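Local coordinates for protein antigen MTB48 (Mycobacterium smegmatis, PDB 4WJ2) that is the mycobacterial ESX-1 secreted protein EspB, here its N-terminal PE and PPE region, and probably takes part in DNA conjugation, at least in the recipient strain, at residues 78-83 against 289-294. Numbering follows the deposited sequence.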
ATOM      1  N   GLY A  78      22.196 -22.135  13.132  1.00 41.27           N
ATOM      2  CA  GLY A  78      22.553 -23.511  12.856  1.00 43.53           C
ATOM      3  C   GLY A  78      24.056 -23.651  12.754  1.00 50.92           C
ATOM      4  O   GLY A  78      24.646 -24.611  13.254  1.00 45.20           O
ATOM      5  N   ALA A  79      24.672 -22.662  12.113  1.00 59.35           N
ATOM      6  CA  ALA A  79      26.123 -22.601  11.983  1.00 55.98           C
ATOM      7  C   ALA A  79      26.799 -22.588  13.354  1.00 54.57           C
ATOM      8  O   ALA A  79      27.758 -23.321  13.584  1.00 59.54           O
ATOM      9  CB  ALA A  79      26.532 -21.385  11.173  1.00 41.72           C
ATOM     10  N   TYR A  80      26.290 -21.774  14.270  1.00 51.90           N
ATOM     11  CA  TYR A  80      26.840 -21.730  15.625  1.00 47.47           C
ATOM     12  C   TYR A  80      26.748 -23.073  16.351  1.00 51.05           C
ATOM     13  O   TYR A  80      27.639 -23.438  17.114  1.00 42.85           O
ATOM     14  CB  TYR A  80      26.139 -20.645  16.443  1.00 39.19           C
ATOM     15  CG  TYR A  80      26.619 -19.283  16.065  1.00 37.90           C
ATOM     16  CD1 TYR A  80      27.943 -18.939  16.248  1.00 38.00           C
ATOM     17  CD2 TYR A  80      25.762 -18.350  15.493  1.00 38.54           C
ATOM     18  CE1 TYR A  80      28.404 -17.712  15.886  1.00 37.30           C
ATOM     19  CE2 TYR A  80      26.219 -17.108  15.113  1.00 37.81           C
ATOM     20  CZ  TYR A  80      27.547 -16.795  15.318  1.00 36.37           C
ATOM     21  OH  TYR A  80      28.035 -15.572  14.950  1.00 36.03           O
ATOM     22  N   GLN A  81      25.673 -23.810  16.118  1.00 60.13           N
ATOM     23  CA  GLN A  81      25.525 -25.089  16.786  1.00 67.58           C
ATOM     24  C   GLN A  81      26.513 -26.090  16.186  1.00 67.26           C
ATOM     25  O   GLN A  81      27.033 -26.953  16.898  1.00 60.99           O
ATOM     26  CB  GLN A  81      24.073 -25.571  16.710  1.00 76.89           C
ATOM     27  CG  GLN A  81      23.143 -24.679  17.548  1.00 90.63           C
ATOM     28  CD  GLN A  81      21.692 -25.136  17.572  1.00103.93           C
ATOM     29  OE1 GLN A  81      21.022 -25.187  16.538  1.00107.28           O
ATOM     30  NE2 GLN A  81      21.196 -25.469  18.767  1.00107.62           N
ATOM     31  N   LYS A  82      26.815 -25.935  14.897  1.00 65.43           N
ATOM     32  CA  LYS A  82      27.846 -26.745  14.257  1.00 54.98           C
ATOM     33  C   LYS A  82      29.196 -26.517  14.920  1.00 55.86           C
ATOM     34  O   LYS A  82      30.032 -27.428  14.990  1.00 54.77           O
ATOM     35  CB  LYS A  82      27.951 -26.433  12.765  1.00 52.05           C
ATOM     36  CG  LYS A  82      26.697 -26.736  11.952  1.00 64.73           C
ATOM     37  CD  LYS A  82      27.043 -27.113  10.507  1.00 73.41           C
ATOM     38  CE  LYS A  82      25.910 -26.797   9.531  1.00 77.55           C
ATOM     39  NZ  LYS A  82      26.103 -25.468   8.856  1.00 78.48           N
ATOM     40  N   ILE A  83      29.409 -25.296  15.405  1.00 49.80           N
ATOM     41  CA  ILE A  83      30.681 -24.955  16.023  1.00 47.33           C
ATOM     42  C   ILE A  83      30.816 -25.585  17.377  1.00 54.08           C
ATOM     43  O   ILE A  83      31.876 -26.106  17.716  1.00 65.14           O
ATOM     44  CB  ILE A  83      30.859 -23.470  16.179  1.00 45.96           C
ATOM     45  CG1 ILE A  83      30.970 -22.821  14.802  1.00 51.71           C
ATOM     46  CG2 ILE A  83      32.096 -23.190  17.005  1.00 43.94           C
ATOM     47  CD1 ILE A  83      31.026 -21.315  14.834  1.00 51.13           C
ATOM     48  N   PRO A 289      28.565 -14.000   5.876  1.00 49.96           N
ATOM     49  CA  PRO A 289      29.935 -14.510   6.016  1.00 40.94           C
ATOM     50  C   PRO A 289      29.969 -15.687   6.966  1.00 38.28           C
ATOM     51  O   PRO A 289      28.925 -16.173   7.380  1.00 38.60           O
ATOM     52  CB  PRO A 289      30.717 -13.311   6.571  1.00 36.54           C
ATOM     53  CG  PRO A 289      29.675 -12.433   7.228  1.00 35.40           C
ATOM     54  CD  PRO A 289      28.376 -12.672   6.490  1.00 35.77           C
ATOM     55  N   ALA A 290      31.168 -16.149   7.283  1.00 38.67           N
ATOM     56  CA  ALA A 290      31.334 -17.199   8.259  1.00 39.37           C
ATOM     57  C   ALA A 290      31.206 -16.626   9.678  1.00 40.52           C
ATOM     58  O   ALA A 290      31.467 -15.438   9.915  1.00 37.09           O
ATOM     59  CB  ALA A 290      32.674 -17.893   8.061  1.00 40.37           C
ATOM     60  N   VAL A 291      30.783 -17.474  10.612  1.00 40.75           N
ATOM     61  CA  VAL A 291      30.599 -17.082  12.002  1.00 39.82           C
ATOM     62  C   VAL A 291      31.654 -17.700  12.898  1.00 39.72           C
ATOM     63  O   VAL A 291      32.210 -18.741  12.566  1.00 50.24           O
ATOM     64  CB  VAL A 291      29.219 -17.497  12.517  1.00 39.80           C
ATOM     65  CG1 VAL A 291      28.112 -16.762  11.757  1.00 38.96           C
ATOM     66  CG2 VAL A 291      29.064 -19.009  12.444  1.00 41.86           C
ATOM     67  N   ASN A 292      31.913 -17.077  14.043  1.00 39.52           N
ATOM     68  CA  ASN A 292      32.956 -17.564  14.947  1.00 40.46           C
ATOM     69  C   ASN A 292      32.485 -17.829  16.359  1.00 41.89           C
ATOM     70  O   ASN A 292      31.474 -17.307  16.782  1.00 60.80           O
ATOM     71  CB  ASN A 292      34.117 -16.569  15.007  1.00 39.53           C
ATOM     72  CG  ASN A 292      34.835 -16.441  13.691  1.00 38.80           C
ATOM     73  OD1 ASN A 292      35.776 -17.191  13.404  1.00 39.48           O
ATOM     74  ND2 ASN A 292      34.391 -15.489  12.871  1.00 37.72           N
ATOM     75  N   ASP A 293      33.229 -18.648  17.085  1.00 43.35           N
ATOM     76  CA  ASP A 293      33.031 -18.757  18.517  1.00 57.22           C
ATOM     77  C   ASP A 293      33.313 -17.383  19.138  1.00 57.28           C
ATOM     78  O   ASP A 293      34.254 -16.690  18.733  1.00 66.72           O
ATOM     79  CB  ASP A 293      33.943 -19.847  19.099  1.00 66.21           C
ATOM     80  CG  ASP A 293      33.572 -20.247  20.531  1.00 76.38           C
ATOM     81  OD1 ASP A 293      32.397 -20.096  20.931  1.00 82.67           O
ATOM     82  OD2 ASP A 293      34.466 -20.741  21.253  1.00 79.37           O
ATOM     83  N   GLY A 294      32.490 -16.979  20.100  1.00 45.64           N
ATOM     84  CA  GLY A 294      32.688 -15.716  20.783  1.00 45.69           C
ATOM     85  C   GLY A 294      31.947 -14.596  20.094  1.00 43.98           C
ATOM     86  O   GLY A 294      32.137 -13.421  20.405  1.00 43.87           O
TER
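Tyr80 has CG anti to its own carbonyl carbon (chi1 -76°), and Val291 holds CG1 in the same way (chi1 -64°). These torsions reach the tyrosine ring out from its helix and lay the valine against it. The site is at one end of the elongated helical bundle formed by the PE and PPE regions of EspB. Residues 78-83 belong to the last turns of helix 39-85, in the PE region. Residues 289-294 form a loop after helix 247-271, extended through Asp293, with backbone hydrogen bonds between Val291 and Val108.

Val291 is the loop's main contribution to the contact. Its CG2 sits over one face of the Tyr80 ring in a CH-pi contact, 3.9 Å from the centroid and 18° off the ring normal. The same methyl meets Ala79 CB at 3.7 Å and Ile83 CD1 at 3.9 Å. One methyl is thus shared by three helix side chains. CG1 lies by the hydroxyl end, 3.4 Å from Tyr80 OH. Ala187 of helix 186-229 also touches Val291, and Val108 touches Ile83.

No hydrogen bond crosses between the two segments. The Tyr80 hydroxyl is hydrogen-bonded to Trp183 NE1, which anchors the far end of the ring. Asp293 makes a weak, long ion pair with Lys87. At the ring edge, in plane, Asn292 O lies 3.2 Å from Tyr80 CE1.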